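PDB 3OMT: uncharacterized protein, which is of unknown function but is probably the DNA-binding antitoxin component of a toxin-antitoxin system, with a helix-turn-helix fold of the Xre family. Local coordinates for residues 60-64 and 65-69. Numbering follows the deposited sequence. Where two conformers were deposited one is given.
Sequences LNVDV and RELIV
Asp63 OD1 accepts the backbone N-H of Arg65 at 3.0 Å from Arg65 N, forming an Asx turn. The bond is nearly straight, 168° at the hydrogen. The N-H meets OD1 from above the carboxylate plane. The carboxylate reaches it because CG is anti to the backbone N of Asp63 (chi1 -177°). The same OD1 lies 3.6 Å from Arg65 CB, while the extended arginine chain leads away. Two backbone bonds then wind the chain into a short helical turn: Glu66 N to Asp63 O, 2.9 Å, and Leu67 N to Val64 O, 3.0 Å. A water bridges Asp63 N and Glu66 OE2, tying the carboxylate of Glu66 back to the start of the turn. This turn follows helix 50-60 of the helix-turn-helix domain. That helix ends in a Schellman motif, with Asn61 as the C-prime residue at positive phi. On the buried side, Leu67 CD2 meets Val62 CG2 at 4.2 Å, the two side chains crossing at about a right angle. Leu60 CD1 lies against Leu67 CD2 as well, at 4.4 Å. Leu60 and Leu67 both pack on Val16 of helix 13-20. The turn lies at the dimer interface, with hydrogen bonds from Asp63 OD2 to Ser70 OG and from Arg65 NH2 to Ile68 O of the second subunit.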
ATOM      1  N   LEU A  60       5.302   3.344 -14.108  1.00 10.38           N
ATOM      2  CA  LEU A  60       4.942   4.756 -14.264  1.00 11.29           C
ATOM      3  C   LEU A  60       6.042   5.733 -13.947  1.00 11.69           C
ATOM      4  O   LEU A  60       5.895   6.951 -14.205  1.00 12.52           O
ATOM      5  CB  LEU A  60       3.722   5.091 -13.427  1.00 11.70           C
ATOM      6  CG  LEU A  60       2.438   4.512 -13.967  1.00  9.62           C
ATOM      7  CD1 LEU A  60       1.321   4.558 -12.977  1.00 12.51           C
ATOM      8  CD2 LEU A  60       1.994   5.180 -15.308  1.00 13.13           C
ATOM      9  N   ASN A  61       7.114   5.251 -13.347  1.00 12.01           N
ATOM     10  CA  ASN A  61       8.233   6.112 -12.911  1.00 13.91           C
ATOM     11  C   ASN A  61       7.827   7.190 -11.890  1.00 13.89           C
ATOM     12  O   ASN A  61       8.138   8.399 -12.043  1.00 14.85           O
ATOM     13  CB  ASN A  61       8.931   6.782 -14.109  1.00 14.88           C
ATOM     14  CG  ASN A  61      10.268   7.360 -13.732  1.00 18.78           C
ATOM     15  OD1 ASN A  61      10.906   6.881 -12.813  1.00 25.53           O
ATOM     16  ND2 ASN A  61      10.689   8.397 -14.428  1.00 26.70           N
ATOM     17  N   VAL A  62       7.096   6.739 -10.868  1.00 11.62           N
ATOM     18  CA  VAL A  62       6.661   7.580  -9.775  1.00 11.54           C
ATOM     19  C   VAL A  62       7.003   6.874  -8.482  1.00 10.47           C
ATOM     20  O   VAL A  62       7.143   5.651  -8.433  1.00 10.11           O
ATOM     21  CB  VAL A  62       5.092   7.878  -9.810  1.00 12.72           C
ATOM     22  CG1 VAL A  62       4.741   8.602 -11.066  1.00 18.06           C
ATOM     23  CG2 VAL A  62       4.245   6.591  -9.620  1.00 12.18           C
ATOM     24  N   ASP A  63       7.106   7.657  -7.413  1.00 10.77           N
ATOM     25  CA  ASP A  63       7.244   7.107  -6.079  1.00 10.74           C
ATOM     26  C   ASP A  63       5.959   6.332  -5.799  1.00  9.76           C
ATOM     27  O   ASP A  63       4.867   6.838  -5.992  1.00  8.81           O
ATOM     28  CB  ASP A  63       7.416   8.276  -5.094  1.00 11.76           C
ATOM     29  CG  ASP A  63       7.635   7.863  -3.665  1.00 13.21           C
ATOM     30  OD1 ASP A  63       7.454   6.739  -3.291  1.00 12.71           O
ATOM     31  OD2 ASP A  63       7.999   8.768  -2.871  1.00 21.70           O
ATOM     32  N   VAL A  64       6.112   5.096  -5.366  1.00  8.30           N
ATOM     33  CA  VAL A  64       4.992   4.231  -5.015  1.00  8.40           C
ATOM     34  C   VAL A  64       4.032   4.937  -4.043  1.00  7.53           C
ATOM     35  O   VAL A  64       2.808   4.733  -4.096  1.00  7.90           O
ATOM     36  CB  VAL A  64       5.511   2.880  -4.464  1.00  6.59           C
ATOM     37  CG1 VAL A  64       6.264   3.066  -3.091  1.00  8.29           C
ATOM     38  CG2 VAL A  64       4.346   1.857  -4.323  1.00  7.69           C
ATOM     39  N   ARG A  65       4.570   5.797  -3.185  1.00  7.26           N
ATOM     40  CA  ARG A  65       3.715   6.489  -2.201  1.00  6.62           C
ATOM     41  C   ARG A  65       2.631   7.335  -2.881  1.00  7.04           C
ATOM     42  O   ARG A  65       1.527   7.552  -2.291  1.00  8.66           O
ATOM     43  CB  ARG A  65       4.545   7.364  -1.299  1.00  7.12           C
ATOM     44  CG  ARG A  65       5.386   6.585  -0.298  1.00  7.84           C
ATOM     45  CD  ARG A  65       6.202   7.479   0.578  1.00  8.45           C
ATOM     46  NE  ARG A  65       6.893   6.683   1.601  1.00 10.44           N
ATOM     47  CZ  ARG A  65       7.657   7.221   2.564  1.00 12.71           C
ATOM     48  NH1 ARG A  65       7.905   8.542   2.600  1.00 14.91           N
ATOM     49  NH2 ARG A  65       8.181   6.435   3.478  1.00 12.25           N
ATOM     50  N   GLU A  66       2.916   7.840  -4.090  1.00  6.97           N
ATOM     51  CA  GLU A  66       1.952   8.681  -4.786  1.00  7.49           C
ATOM     52  C   GLU A  66       0.728   7.902  -5.298  1.00  7.43           C
ATOM     53  O   GLU A  66      -0.267   8.508  -5.654  1.00  7.25           O
ATOM     54  CB  GLU A  66       2.635   9.416  -5.972  1.00  8.39           C
ATOM     55  CG  GLU A  66       3.680  10.380  -5.474  1.00 10.63           C
ATOM     56  CD  GLU A  66       4.335  11.159  -6.584  1.00 15.63           C
ATOM     57  OE1 GLU A  66       3.756  11.221  -7.693  1.00 16.34           O
ATOM     58  OE2 GLU A  66       5.428  11.728  -6.325  1.00 20.60           O
ATOM     59  N   LEU A  67       0.808   6.561  -5.348  1.00  7.10           N
ATOM     60  CA  LEU A  67      -0.311   5.753  -5.827  1.00  7.37           C
ATOM     61  C   LEU A  67      -1.379   5.595  -4.767  1.00  7.61           C
ATOM     62  O   LEU A  67      -2.450   5.131  -5.073  1.00  8.47           O
ATOM     63  CB  LEU A  67       0.176   4.389  -6.244  1.00  7.10           C
ATOM     64  CG  LEU A  67       1.139   4.324  -7.446  1.00  6.61           C
ATOM     65  CD1 LEU A  67       1.697   2.906  -7.697  1.00  9.48           C
ATOM     66  CD2 LEU A  67       0.497   4.975  -8.688  1.00  9.68           C
ATOM     67  N   ILE A  68      -1.064   5.939  -3.516  1.00  7.41           N
ATOM     68  CA  ILE A  68      -1.949   5.757  -2.349  0.60  8.36           C
ATOM     69  C   ILE A  68      -2.451   7.141  -1.932  1.00  7.90           C
ATOM     70  O   ILE A  68      -1.671   8.098  -1.948  1.00  7.65           O
ATOM     71  CB  ILE A  68      -1.135   5.087  -1.184  0.60  8.22           C
ATOM     72  CG1 ILE A  68      -0.513   3.786  -1.695  0.60 12.78           C
ATOM     73  CG2 ILE A  68      -2.018   4.884   0.072  0.60  7.13           C
ATOM     74  CD1 ILE A  68      -1.540   2.917  -2.325  0.60 15.17           C
ATOM     75  N   VAL A  69      -3.709   7.263  -1.530  1.00  7.55           N
ATOM     76  CA  VAL A  69      -4.176   8.566  -1.043  1.00  7.88           C
ATOM     77  C   VAL A  69      -3.539   8.831   0.337  1.00  8.02           C
ATOM     78  O   VAL A  69      -3.336   7.915   1.148  1.00  9.29           O
ATOM     79  CB  VAL A  69      -5.708   8.685  -0.977  1.00  7.93           C
ATOM     80  CG1 VAL A  69      -6.309   8.552  -2.397  1.00  9.53           C
ATOM     81  CG2 VAL A  69      -6.376   7.619  -0.030  1.00  7.54           C
TER
HETATM   82  O   HOH W   1       7.452  10.663  -7.921  1.00 20.28           O